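Local coordinates for protein zinc peptidase (Vibrio cholerae, PDB 2GU1) that hydrolyses the peptide cross-links between peptidoglycan strands as a zinc-dependent DD-endopeptidase, probably allowing new glycans to be inserted as the cell wall expands, at residues H42-M47 / A77-E82; E55-D60 / R66-M71; S72-A77 / K153-G158; V118-S123 / F148-K153; S122-N127 / G163-K168. All coordinates share one frame; numbering follows the deposited sequence.

Contact 1 of 5, residues H42-M47 / A77-E82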
# COMPACT_ATOMS: atom_id res chain seq x y z
N HIS A 42 0.61 3.03 -11.38
CA HIS A 42 1.29 3.24 -10.12
C HIS A 42 0.34 3.58 -8.98
O HIS A 42 0.55 3.15 -7.84
CB HIS A 42 2.30 4.37 -10.31
CG HIS A 42 3.18 4.17 -11.51
ND1 HIS A 42 4.24 3.29 -11.52
CD2 HIS A 42 3.11 4.69 -12.76
CE1 HIS A 42 4.78 3.26 -12.72
NE2 HIS A 42 4.11 4.11 -13.49
N LEU A 43 -0.71 4.33 -9.32
CA LEU A 43 -1.74 4.77 -8.38
C LEU A 43 -1.14 5.37 -7.11
O LEU A 43 -1.54 5.02 -5.99
CB LEU A 43 -2.68 3.60 -8.04
CG LEU A 43 -3.45 2.99 -9.22
CD1 LEU A 43 -4.19 1.75 -8.75
CD2 LEU A 43 -4.43 4.00 -9.80
N GLN A 44 -0.18 6.26 -7.29
CA GLN A 44 0.49 6.94 -6.18
C GLN A 44 -0.30 8.18 -5.75
O GLN A 44 -0.45 8.48 -4.57
CB GLN A 44 1.89 7.39 -6.60
CG GLN A 44 2.76 6.32 -7.24
CD GLN A 44 3.56 5.54 -6.23
OE1 GLN A 44 3.01 4.94 -5.31
NE2 GLN A 44 4.88 5.54 -6.39
N LEU A 45 -0.80 8.92 -6.73
CA LEU A 45 -1.52 10.16 -6.46
C LEU A 45 -2.86 10.03 -5.73
O LEU A 45 -3.32 11.00 -5.13
CB LEU A 45 -1.68 10.94 -7.77
CG LEU A 45 -0.31 11.37 -8.32
CD1 LEU A 45 -0.44 11.85 -9.76
CD2 LEU A 45 0.29 12.47 -7.42
N ASP A 46 -3.47 8.86 -5.77
CA ASP A 46 -4.74 8.66 -5.08
C ASP A 46 -4.55 8.60 -3.56
O ASP A 46 -5.50 8.82 -2.80
CB ASP A 46 -5.42 7.37 -5.54
CG ASP A 46 -6.39 7.59 -6.67
OD1 ASP A 46 -7.07 6.62 -7.05
OD2 ASP A 46 -6.49 8.73 -7.18
N MET A 47 -3.34 8.31 -3.13
CA MET A 47 -3.07 8.20 -1.70
C MET A 47 -2.38 9.41 -1.08
O MET A 47 -1.75 9.28 -0.03
CB MET A 47 -2.23 6.95 -1.42
CG MET A 47 -0.82 6.98 -1.99
SD MET A 47 0.17 5.51 -1.58
CE MET A 47 -0.14 4.46 -2.99
N ALA A 77 7.76 10.66 -6.55
CA ALA A 77 7.28 10.20 -7.85
C ALA A 77 7.41 11.41 -8.77
O ALA A 77 6.91 12.49 -8.45
CB ALA A 77 5.82 9.77 -7.74
N ILE A 78 8.08 11.24 -9.90
CA ILE A 78 8.30 12.33 -10.84
C ILE A 78 7.52 12.14 -12.14
O ILE A 78 7.71 11.14 -12.84
CB ILE A 78 9.79 12.44 -11.15
CG1 ILE A 78 10.57 12.56 -9.84
CG2 ILE A 78 10.05 13.64 -12.07
CD1 ILE A 78 12.06 12.35 -9.98
N TYR A 79 6.64 13.09 -12.44
CA TYR A 79 5.81 13.04 -13.65
C TYR A 79 6.32 14.10 -14.62
O TYR A 79 6.15 15.30 -14.39
CB TYR A 79 4.34 13.29 -13.29
CG TYR A 79 3.76 12.26 -12.32
CD1 TYR A 79 3.03 11.17 -12.78
CD2 TYR A 79 4.00 12.35 -10.94
CE1 TYR A 79 2.54 10.19 -11.89
CE2 TYR A 79 3.52 11.38 -10.05
CZ TYR A 79 2.79 10.31 -10.53
OH TYR A 79 2.30 9.35 -9.65
N THR A 80 6.93 13.65 -15.71
CA THR A 80 7.50 14.56 -16.70
C THR A 80 6.76 14.62 -18.03
O THR A 80 6.42 13.58 -18.60
CB THR A 80 8.97 14.20 -16.98
OG1 THR A 80 9.70 14.23 -15.75
CG2 THR A 80 9.59 15.18 -17.96
N ARG A 81 6.51 15.83 -18.52
CA ARG A 81 5.83 16.01 -19.79
C ARG A 81 6.77 15.71 -20.95
O ARG A 81 7.92 16.14 -20.96
CB ARG A 81 5.28 17.44 -19.93
CG ARG A 81 4.61 17.69 -21.28
CD ARG A 81 3.68 18.90 -21.27
NE ARG A 81 4.37 20.15 -20.94
CZ ARG A 81 5.33 20.69 -21.67
NH1 ARG A 81 5.75 20.10 -22.78
NH2 ARG A 81 5.89 21.84 -21.28
N GLU A 82 6.27 14.94 -21.92
CA GLU A 82 7.04 14.55 -23.10
C GLU A 82 6.68 15.44 -24.30
O GLU A 82 5.64 16.10 -24.30
CB GLU A 82 6.77 13.08 -23.44
CG GLU A 82 7.22 12.07 -22.38
CD GLU A 82 8.73 12.01 -22.21
OE1 GLU A 82 9.45 12.54 -23.09
OE2 GLU A 82 9.20 11.43 -21.21

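Contact 2 of 5, residues E55-D60 / R66-M71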
# COMPACT_ATOMS: atom_id res chain seq x y z
N GLU A 55 5.19 19.44 -6.05
CA GLU A 55 6.00 20.51 -6.62
C GLU A 55 5.63 20.58 -8.10
O GLU A 55 5.78 19.59 -8.81
CB GLU A 55 7.48 20.17 -6.42
CG GLU A 55 8.46 21.24 -6.85
CD GLU A 55 9.86 20.96 -6.30
OE1 GLU A 55 10.22 19.77 -6.13
OE2 GLU A 55 10.61 21.93 -6.04
N LEU A 56 5.09 21.72 -8.54
CA LEU A 56 4.71 21.88 -9.94
C LEU A 56 5.72 22.77 -10.65
O LEU A 56 6.03 23.87 -10.18
CB LEU A 56 3.32 22.52 -10.08
CG LEU A 56 2.08 22.10 -9.27
CD1 LEU A 56 0.85 22.18 -10.18
CD2 LEU A 56 2.24 20.71 -8.70
N MET A 57 6.24 22.31 -11.78
CA MET A 57 7.20 23.08 -12.56
C MET A 57 6.48 23.57 -13.82
O MET A 57 6.05 22.76 -14.65
CB MET A 57 8.38 22.20 -12.97
CG MET A 57 8.90 21.32 -11.86
SD MET A 57 9.69 22.23 -10.53
CE MET A 57 11.17 21.21 -10.27
N MET A 58 6.34 24.89 -13.95
CA MET A 58 5.67 25.49 -15.10
C MET A 58 6.68 26.05 -16.10
O MET A 58 7.73 26.56 -15.70
CB MET A 58 4.74 26.63 -14.65
CG MET A 58 3.97 26.36 -13.38
SD MET A 58 3.00 24.86 -13.46
CE MET A 58 1.58 25.42 -14.39
N ASP A 59 6.37 25.97 -17.39
CA ASP A 59 7.26 26.48 -18.43
C ASP A 59 7.01 27.96 -18.74
O ASP A 59 6.26 28.63 -18.02
CB ASP A 59 7.12 25.66 -19.71
CG ASP A 59 5.70 25.61 -20.23
OD1 ASP A 59 4.98 26.63 -20.12
OD2 ASP A 59 5.29 24.56 -20.76
N ASP A 60 7.64 28.45 -19.80
CA ASP A 60 7.49 29.84 -20.22
C ASP A 60 6.04 30.18 -20.56
O ASP A 60 5.63 31.33 -20.46
CB ASP A 60 8.36 30.14 -21.45
CG ASP A 60 9.83 29.85 -21.22
OD1 ASP A 60 10.18 28.66 -21.05
OD2 ASP A 60 10.62 30.81 -21.20
N ARG A 66 6.36 19.56 -15.38
CA ARG A 66 6.75 18.47 -14.49
C ARG A 66 6.13 18.59 -13.11
O ARG A 66 6.08 19.69 -12.53
CB ARG A 66 8.27 18.42 -14.34
CG ARG A 66 8.70 17.58 -13.16
CD ARG A 66 10.21 17.51 -13.04
NE ARG A 66 10.78 16.66 -14.08
CZ ARG A 66 12.08 16.42 -14.21
NH1 ARG A 66 12.94 16.98 -13.37
NH2 ARG A 66 12.51 15.62 -15.17
N LEU A 67 5.68 17.46 -12.58
CA LEU A 67 5.08 17.36 -11.25
C LEU A 67 5.92 16.41 -10.41
O LEU A 67 6.24 15.30 -10.86
CB LEU A 67 3.65 16.81 -11.34
CG LEU A 67 3.04 16.30 -10.03
CD1 LEU A 67 2.71 17.48 -9.14
CD2 LEU A 67 1.79 15.48 -10.32
N ILE A 68 6.28 16.83 -9.20
CA ILE A 68 7.04 15.98 -8.30
C ILE A 68 6.19 15.77 -7.05
O ILE A 68 5.80 16.73 -6.37
CB ILE A 68 8.40 16.61 -7.88
CG1 ILE A 68 9.27 16.91 -9.11
CG2 ILE A 68 9.17 15.64 -6.99
CD1 ILE A 68 8.81 18.13 -9.87
N TYR A 69 5.88 14.51 -6.77
CA TYR A 69 5.08 14.16 -5.60
C TYR A 69 6.05 13.65 -4.53
O TYR A 69 6.56 12.53 -4.62
CB TYR A 69 4.03 13.10 -5.98
CG TYR A 69 3.31 12.42 -4.82
CD1 TYR A 69 3.13 13.06 -3.59
CD2 TYR A 69 2.80 11.13 -4.97
CE1 TYR A 69 2.45 12.43 -2.53
CE2 TYR A 69 2.12 10.49 -3.93
CZ TYR A 69 1.95 11.14 -2.71
OH TYR A 69 1.29 10.50 -1.70
N HIS A 70 6.33 14.50 -3.55
CA HIS A 70 7.21 14.16 -2.45
C HIS A 70 6.43 13.38 -1.39
O HIS A 70 5.78 13.98 -0.52
CB HIS A 70 7.80 15.45 -1.83
CG HIS A 70 8.71 16.20 -2.75
ND1 HIS A 70 10.02 15.84 -2.96
CD2 HIS A 70 8.48 17.28 -3.53
CE1 HIS A 70 10.56 16.66 -3.85
NE2 HIS A 70 9.65 17.55 -4.21
N MET A 71 6.48 12.05 -1.48
CA MET A 71 5.78 11.20 -0.52
C MET A 71 6.46 11.29 0.84
O MET A 71 5.81 11.17 1.88
CB MET A 71 5.78 9.75 -1.01
CG MET A 71 4.84 9.53 -2.18
SD MET A 71 5.29 8.14 -3.24
CE MET A 71 6.31 8.97 -4.44

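Contact 3 of 5, residues S72-A77 / K153-G158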
# COMPACT_ATOMS: atom_id res chain seq x y z
N SER A 72 7.77 11.48 0.83
CA SER A 72 8.56 11.64 2.05
C SER A 72 9.86 12.30 1.63
O SER A 72 10.09 12.51 0.44
CB SER A 72 8.87 10.28 2.70
OG SER A 72 9.94 9.62 2.04
N ILE A 73 10.72 12.62 2.59
CA ILE A 73 11.99 13.25 2.25
C ILE A 73 12.96 12.28 1.58
O ILE A 73 14.03 12.68 1.13
CB ILE A 73 12.64 13.89 3.51
CG1 ILE A 73 12.87 12.83 4.59
CG2 ILE A 73 11.74 15.00 4.04
CD1 ILE A 73 13.38 13.42 5.91
N VAL A 74 12.59 11.00 1.51
CA VAL A 74 13.45 10.01 0.88
C VAL A 74 12.76 9.29 -0.29
O VAL A 74 13.32 8.35 -0.85
CB VAL A 74 13.95 8.94 1.90
CG1 VAL A 74 14.82 9.60 2.95
CG2 VAL A 74 12.77 8.22 2.55
N GLU A 75 11.56 9.73 -0.65
CA GLU A 75 10.82 9.11 -1.75
C GLU A 75 9.97 10.11 -2.52
O GLU A 75 9.23 10.91 -1.93
CB GLU A 75 9.92 8.00 -1.19
CG GLU A 75 10.67 6.95 -0.39
CD GLU A 75 9.76 5.89 0.20
OE1 GLU A 75 10.29 4.92 0.79
OE2 GLU A 75 8.52 6.01 0.08
N LYS A 76 10.06 10.06 -3.85
CA LYS A 76 9.29 10.95 -4.69
C LYS A 76 8.96 10.34 -6.05
O LYS A 76 9.76 9.61 -6.63
CB LYS A 76 10.04 12.27 -4.89
CG LYS A 76 11.42 12.10 -5.50
CD LYS A 76 12.17 13.42 -5.56
CE LYS A 76 13.58 13.23 -6.12
NZ LYS A 76 14.37 14.50 -6.11
N ALA A 77 7.76 10.66 -6.55
CA ALA A 77 7.28 10.20 -7.85
C ALA A 77 7.41 11.41 -8.77
O ALA A 77 6.91 12.49 -8.45
CB ALA A 77 5.82 9.77 -7.74
N LYS A 153 12.30 -0.26 13.82
CA LYS A 153 13.35 0.29 12.98
C LYS A 153 12.76 1.58 12.44
O LYS A 153 11.65 1.58 11.90
CB LYS A 153 13.68 -0.65 11.82
CG LYS A 153 14.62 -1.78 12.18
CD LYS A 153 15.09 -2.52 10.93
CE LYS A 153 16.25 -3.46 11.26
NZ LYS A 153 17.42 -2.70 11.79
N GLN A 154 13.49 2.68 12.60
CA GLN A 154 13.03 3.98 12.12
C GLN A 154 14.00 4.51 11.08
O GLN A 154 15.20 4.53 11.31
CB GLN A 154 12.93 4.98 13.27
CG GLN A 154 11.71 4.82 14.15
CD GLN A 154 11.72 5.80 15.31
OE1 GLN A 154 10.68 6.07 15.92
NE2 GLN A 154 12.89 6.33 15.63
N GLN A 155 13.47 4.94 9.94
CA GLN A 155 14.33 5.46 8.89
C GLN A 155 14.53 6.96 9.08
O GLN A 155 13.59 7.70 9.37
CB GLN A 155 13.72 5.18 7.51
CG GLN A 155 14.54 5.69 6.34
CD GLN A 155 13.89 5.36 5.01
OE1 GLN A 155 12.67 5.45 4.87
NE2 GLN A 155 14.70 4.98 4.02
N TYR A 156 15.79 7.37 8.94
CA TYR A 156 16.16 8.77 9.06
C TYR A 156 16.91 9.20 7.81
O TYR A 156 17.38 8.36 7.04
CB TYR A 156 17.07 8.99 10.27
CG TYR A 156 16.34 9.33 11.54
CD1 TYR A 156 15.45 8.43 12.13
CD2 TYR A 156 16.51 10.58 12.15
CE1 TYR A 156 14.75 8.75 13.29
CE2 TYR A 156 15.81 10.91 13.32
CZ TYR A 156 14.94 10.00 13.88
OH TYR A 156 14.25 10.32 15.03
N LEU A 157 16.99 10.50 7.60
CA LEU A 157 17.73 11.07 6.49
C LEU A 157 18.57 12.10 7.22
O LEU A 157 18.06 13.12 7.67
CB LEU A 157 16.81 11.78 5.50
CG LEU A 157 17.59 12.37 4.31
CD1 LEU A 157 18.39 11.26 3.62
CD2 LEU A 157 16.63 13.03 3.34
N GLY A 158 19.86 11.82 7.36
CA GLY A 158 20.70 12.73 8.10
C GLY A 158 20.14 12.74 9.52
O GLY A 158 20.04 11.70 10.16

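Contact 4 of 5, residues V118-S123 / F148-K153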
# COMPACT_ATOMS: atom_id res chain seq x y z
N VAL A 118 4.28 5.33 26.03
CA VAL A 118 5.71 5.16 25.81
C VAL A 118 6.17 5.55 24.40
O VAL A 118 7.36 5.44 24.08
CB VAL A 118 6.16 3.71 26.12
CG1 VAL A 118 5.82 2.79 24.95
CG2 VAL A 118 7.65 3.68 26.41
N GLY A 119 5.25 5.99 23.55
CA GLY A 119 5.65 6.41 22.21
C GLY A 119 5.07 5.70 21.00
O GLY A 119 5.14 6.22 19.89
N LEU A 120 4.49 4.52 21.19
CA LEU A 120 3.91 3.80 20.07
C LEU A 120 2.64 4.51 19.58
O LEU A 120 1.90 5.09 20.38
CB LEU A 120 3.58 2.37 20.49
CG LEU A 120 4.82 1.55 20.85
CD1 LEU A 120 4.43 0.37 21.71
CD2 LEU A 120 5.52 1.11 19.57
N THR A 121 2.38 4.45 18.28
CA THR A 121 1.20 5.08 17.70
C THR A 121 0.02 4.11 17.74
O THR A 121 0.16 2.93 18.09
CB THR A 121 1.42 5.47 16.23
OG1 THR A 121 1.57 4.29 15.43
CG2 THR A 121 2.66 6.34 16.09
N SER A 122 -1.16 4.62 17.37
CA SER A 122 -2.37 3.81 17.35
C SER A 122 -2.22 2.67 16.35
O SER A 122 -2.58 1.53 16.64
CB SER A 122 -3.58 4.66 16.95
OG SER A 122 -3.87 5.64 17.94
N SER A 123 -1.68 2.99 15.17
CA SER A 123 -1.49 1.97 14.14
C SER A 123 -0.49 0.90 14.58
O SER A 123 -0.66 -0.28 14.28
CB SER A 123 -1.02 2.62 12.83
OG SER A 123 0.20 3.31 13.01
N PHE A 148 6.25 -5.34 28.42
CA PHE A 148 6.46 -5.59 27.00
C PHE A 148 7.67 -4.81 26.45
O PHE A 148 8.07 -3.80 27.01
CB PHE A 148 5.21 -5.19 26.21
CG PHE A 148 4.84 -3.73 26.36
CD1 PHE A 148 5.46 -2.76 25.57
CD2 PHE A 148 3.92 -3.34 27.32
CE1 PHE A 148 5.16 -1.41 25.75
CE2 PHE A 148 3.62 -1.99 27.51
CZ PHE A 148 4.24 -1.02 26.73
N ASP A 149 8.22 -5.30 25.34
CA ASP A 149 9.36 -4.66 24.68
C ASP A 149 9.11 -4.79 23.18
O ASP A 149 8.94 -5.90 22.68
CB ASP A 149 10.67 -5.38 25.03
CG ASP A 149 11.01 -5.28 26.51
OD1 ASP A 149 11.30 -4.16 26.98
OD2 ASP A 149 10.99 -6.32 27.21
N ILE A 150 9.09 -3.66 22.48
CA ILE A 150 8.84 -3.64 21.04
C ILE A 150 10.06 -3.07 20.32
O ILE A 150 10.45 -1.93 20.58
CB ILE A 150 7.65 -2.74 20.70
CG1 ILE A 150 6.46 -3.08 21.61
CG2 ILE A 150 7.27 -2.91 19.22
CD1 ILE A 150 5.98 -4.54 21.52
N LEU A 151 10.66 -3.84 19.42
CA LEU A 151 11.82 -3.34 18.67
C LEU A 151 11.34 -2.79 17.33
O LEU A 151 10.75 -3.52 16.53
CB LEU A 151 12.85 -4.45 18.43
CG LEU A 151 14.08 -3.93 17.67
CD1 LEU A 151 14.86 -3.00 18.58
CD2 LEU A 151 14.97 -5.08 17.21
N VAL A 152 11.57 -1.50 17.11
CA VAL A 152 11.17 -0.83 15.88
C VAL A 152 12.38 -0.27 15.14
O VAL A 152 13.37 0.14 15.75
CB VAL A 152 10.18 0.33 16.18
CG1 VAL A 152 9.80 1.07 14.89
CG2 VAL A 152 8.94 -0.20 16.87
N LYS A 153 12.30 -0.26 13.82
CA LYS A 153 13.35 0.29 12.98
C LYS A 153 12.76 1.58 12.44
O LYS A 153 11.65 1.58 11.90
CB LYS A 153 13.68 -0.65 11.82
CG LYS A 153 14.62 -1.78 12.18
CD LYS A 153 15.09 -2.52 10.93
CE LYS A 153 16.25 -3.46 11.26
NZ LYS A 153 17.42 -2.70 11.79

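Contact 5 of 5, residues S122-N127 / G163-K168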
# COMPACT_ATOMS: atom_id res chain seq x y z
N SER A 122 -1.16 4.62 17.37
CA SER A 122 -2.37 3.81 17.35
C SER A 122 -2.22 2.67 16.35
O SER A 122 -2.58 1.53 16.64
CB SER A 122 -3.58 4.66 16.95
OG SER A 122 -3.87 5.64 17.94
N SER A 123 -1.68 2.99 15.17
CA SER A 123 -1.49 1.97 14.14
C SER A 123 -0.49 0.90 14.58
O SER A 123 -0.66 -0.28 14.28
CB SER A 123 -1.02 2.62 12.83
OG SER A 123 0.20 3.31 13.01
N GLN A 124 0.55 1.31 15.30
CA GLN A 124 1.53 0.35 15.79
C GLN A 124 0.88 -0.55 16.83
O GLN A 124 1.12 -1.76 16.84
CB GLN A 124 2.75 1.08 16.39
CG GLN A 124 3.58 1.79 15.33
CD GLN A 124 4.76 2.57 15.90
OE1 GLN A 124 4.61 3.38 16.80
NE2 GLN A 124 5.95 2.32 15.34
N VAL A 125 0.04 0.03 17.68
CA VAL A 125 -0.66 -0.75 18.71
C VAL A 125 -1.60 -1.74 18.02
O VAL A 125 -1.71 -2.90 18.43
CB VAL A 125 -1.47 0.16 19.65
CG1 VAL A 125 -2.31 -0.68 20.62
CG2 VAL A 125 -0.52 1.07 20.42
N ALA A 126 -2.29 -1.27 16.98
CA ALA A 126 -3.21 -2.12 16.23
C ALA A 126 -2.43 -3.28 15.60
O ALA A 126 -2.85 -4.43 15.68
CB ALA A 126 -3.91 -1.31 15.16
N ASN A 127 -1.30 -2.96 14.97
CA ASN A 127 -0.48 -3.99 14.33
C ASN A 127 -0.07 -5.03 15.37
O ASN A 127 -0.15 -6.23 15.14
CB ASN A 127 0.77 -3.35 13.69
CG ASN A 127 1.62 -4.36 12.92
OD1 ASN A 127 1.15 -5.43 12.54
ND2 ASN A 127 2.88 -4.00 12.67
N GLY A 163 9.72 9.41 8.95
CA GLY A 163 8.36 9.02 9.29
C GLY A 163 8.13 7.55 8.95
O GLY A 163 7.11 6.97 9.34
N ASN A 164 9.07 6.96 8.22
CA ASN A 164 8.98 5.56 7.84
C ASN A 164 9.50 4.71 8.99
O ASN A 164 10.54 5.02 9.57
CB ASN A 164 9.81 5.31 6.58
CG ASN A 164 9.20 5.93 5.33
OD1 ASN A 164 9.90 6.19 4.34
ND2 ASN A 164 7.90 6.17 5.36
N SER A 165 8.77 3.65 9.34
CA SER A 165 9.18 2.77 10.43
C SER A 165 8.59 1.38 10.25
O SER A 165 7.63 1.21 9.49
CB SER A 165 8.70 3.32 11.77
OG SER A 165 7.29 3.21 11.86
N GLU A 166 9.15 0.41 10.96
CA GLU A 166 8.66 -0.97 10.88
C GLU A 166 8.98 -1.72 12.17
O GLU A 166 10.10 -1.65 12.69
CB GLU A 166 9.31 -1.70 9.69
CG GLU A 166 8.68 -3.06 9.40
CD GLU A 166 9.20 -3.70 8.13
OE1 GLU A 166 10.28 -4.34 8.17
OE2 GLU A 166 8.54 -3.55 7.08
N ILE A 167 7.98 -2.41 12.70
CA ILE A 167 8.16 -3.19 13.92
C ILE A 167 8.87 -4.48 13.51
O ILE A 167 8.42 -5.16 12.58
CB ILE A 167 6.80 -3.55 14.56
CG1 ILE A 167 5.99 -2.27 14.80
CG2 ILE A 167 7.02 -4.37 15.82
CD1 ILE A 167 4.68 -2.50 15.56
N LYS A 168 9.95 -4.82 14.21
CA LYS A 168 10.71 -6.01 13.88
C LYS A 168 10.54 -7.14 14.89
O LYS A 168 10.65 -8.32 14.53
CB LYS A 168 12.20 -5.66 13.75
CG LYS A 168 12.49 -4.51 12.78
CD LYS A 168 11.60 -4.59 11.53
CE LYS A 168 12.37 -4.97 10.26
NZ LYS A 168 13.04 -6.30 10.34
O HOH W 1 6.40 0.71 12.70

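Contact 1 of 5, residues H42-M47 / A77-E82
Y79 reaches out from strand 75-81, in the antiparallel sheet of the LysM-like domain, to meet Q44 and L45 in the loop that joins helix 29-38 to the strands. With CG anti to its carbonyl carbon (chi1 -60°), the tyrosine sends its ring from CB toward the loop. CD1 and CD2, nearer the strand, are followed by CE1 and CE2, each 4.0 Å from L45 CD1. At the next step Y79 CZ comes to 3.7 Å from the same methyl. L45 CD1 thus sits over one ring face in a CH-pi contact, 4.1 Å from the centroid of the Y79 ring and 28° off its normal. The two side chains reach toward each other, and the branched leucine can cover the outer part of the ring while its CG reaches the hydroxyl.

Tyrosine suits this place because its flat ring offers an apolar face and its tip a polar atom that can be satisfied in a buried setting: Y79 OH is hydrogen-bonded to D39 OD1, while D39 OD2 takes the backbone N of L45. One carboxylate thereby ties ring and loop together. Q44 turns its polar end elsewhere, NE2 bonding to Y89 OH, and offers only aliphatic carbons to the tyrosine. Beside its bond to D39, the phenol oxygen also lies among carbons: Y79 OH is 3.6 Å from L45 CG and 3.6 Å from Q44 CB.

Contact 2 of 5, residues E55-D60 / R66-M71
Strands 55-58 and 66-70 run antiparallel, their axes approaching to 4.8 Å at 169°, with E55-I68 and M57-R66 as hydrogen-bonded pairs and L56-L67 as the non-hydrogen-bonded pair between them. E55 N and I68 N each donate to the other residue's O at 2.8 Å, and M57 N gives a shorter bond to R66 O; the return bond from R66 N to M57 O is weak.

E55, M57, R66 and I68 share one face. There E55, with CG anti to its backbone N (chi1 -175°) and the chain extended beyond, reaches along the strand to H70. H70 NE2 donates to E55 OE1 at 3.0 Å along an almost straight path, in the plane of the imidazole ring but from above the carboxylate plane. I68 CG2 rests over a face of that ring. Glutamate is long enough to bridge two residues of the partner strand, and the carboxylate would probably favour a protonated histidine. Unbranched at CB, M57 has CG 3.8 Å from I68 CD1, and the bends beyond bring CE back to the same methyl.

L56 and L67, both buried, point the same way on the other face, their methyls tighter than usual, so the detail there is doubtful. Strand 8-11 flanks E55 and L56, and strand 75-81 flanks L67. The arrangement is a beta hairpin, here inside the antiparallel sheet of the LysM-like domain.

Contact 3 of 5, residues S72-A77 / K153-G158
I73 and V74 project from a type I beta turn, S72 to E75, against L157 and Q155 of strand 147-157. The turn begins with S72, whose OG accepts a hydrogen bond from V74 N at 3.0 Å, an ST turn. A small hydroxyl side chain suits this position because it can fold back on its own backbone and fix the course of the chain just before the two apolar residues. S72 N also donates to E75 O, closing the base of the turn.

At the exposed I73, CG1 stands between the backbone N and the carbonyl carbon (chi1 58°), a setting that lets the chain run out over the leucine. I73 CD1 lies 3.8 Å from L157 CB, while I73 O is 3.4 Å from L157 CD2. Isoleucine and leucine run antiparallel alongside one another.

V74 follows, buried, and divides its methyls between two partners. V74 CG1 packs on L157, 3.9 Å from its CB, and CG2 meets the amide end of Q155, 3.9 Å from its CD. The extended glutamine (chi1 180°) reaches far enough to bring that end to the turn. T162 of the adjoining strand 160-173 touches both I73 and V74. From E75 the chain enters strand 75-81 and leaves the interface.

Mostly aliphatic carbon, with one amide end and a backbone carbonyl beside it, makes this contact between the LysM-like and Csd3-type regions. It probably rests largely on van der Waals packing and the exclusion of water, since no hydrogen bond joins the two segments to give it direction.

Contact 4 of 5, residues V118-S123 / F148-K153
The link between helices 111-117 and 122-132, opened by a Schellman motif and closed by an N-cap, sets V118 and L120 against F148 and I150 of strand 147-157. G119 is the first residue to leave the helical conformation, and its positive phi suits glycine, since a side chain there would be jammed against the preceding carbonyl oxygen. The motif turns the chain so that the valine and leucine on its two sides can both face the strand.

V118 CG1 meets the rim of the F148 ring, 4.3 Å from CE1 and close to the ring plane, an edge contact rather than a stack. L120 goes deeper. Its CG is anti to the carbonyl carbon (chi1 -64°), which carries the isobutyl end inward, and L120 CD1 comes to 4.0 Å from I150 CG1. The same methyl lies 4.5 Å from F148 CE1, so one leucine branch is placed against both strand residues. F148 and I150 are two apart in the strand and hence face the same side. The leucine-isoleucine pair is in ordinary contact, the approaches to the ring are looser, and no hydrogen bond crosses between the segments. Bulky apolar residues suit L120, F148 and I150, which are buried, while V118 closes the margin; T121, just beyond and exposed, serves the next helix as its N-cap.

Around the contact, F111 of helix 111-117 meets the F148 ring edge-to-face and A115 touches L120. F103 of strand 97-106 also reaches L120, and I128 of helix 122-132 covers I150. The linker is thus wedged where two helices lie on one face of the antiparallel sheet of the Csd3-type domain.

Contact 5 of 5, residues S122-N127 / G163-K168
I167 pushes its CD1 methyl between Q124 and N127, two residues of helix 122-132 that stand one turn apart. I167 CD1 lies 3.9 Å from Q124 O and 4.2 Å from Q124 CB, and 4.4 Å from N127 CG. The asparagine comes from the helix to meet the isoleucine rising from the sheet; its CG is anti to its backbone N (chi1 -176°), which brings the amide end up to the methyl. A long, unbent isoleucine arm (chi2 -174°) suits the gap, because it spans the distance from sheet to helix with carbon alone.

Beside this apolar point the link is polar and mediated by water. Q124 NE2 and S165 OG are 3.8 Å apart, and water 1 joins them: it accepts from Q124 NE2 at 3.1 Å and is hydrogen-bonded to S165 OG at 2.8 Å. The short serine could hardly reach the helix by itself, so the long glutamine and the water make up the difference. The other end of the Q124 amide is fixed within its own helix start, since OE1 accepts from T121 N. As T121 OG1 caps the backbone N of Q124 in return, the two form a capping box, and this would hold NE2 toward the water.

Helix segment 122-127 runs nearly along strand 164-168, the axes 10.1 Å apart and 26° from parallel. V152 of strand 147-157 touches Q124, and I150 of the same strand lies beside I167 in the sheet. On the far side V125 packs against helix 111-117, while E166, pointing away from the helix, forms a salt bridge with R319 in the M23 peptidase region.

In the fold
Contacts 1 and 2, with centres 10 Å apart, belong to one sheet of the LysM-like domain, where strands 64-70 and 75-81 are neighbours. Contacts 4 and 5 lie closer still, at 7 Å, and share the start of helix 122-132 over the sheet of the Csd3-type domain. The centres of the two pairs are far apart, about 32 Å between contacts 1 and 4, although the nearest atoms of contacts 2 and 5 come to about 6 Å. Contact 3 joins them, sharing strand 75-81 with contact 1 and strand 147-157 with contact 4. All five lie away from the catalytic zinc, held by H232, D236 and H313, although H42 of contact 1 touches P231 and N233, either side of H232 in sequence.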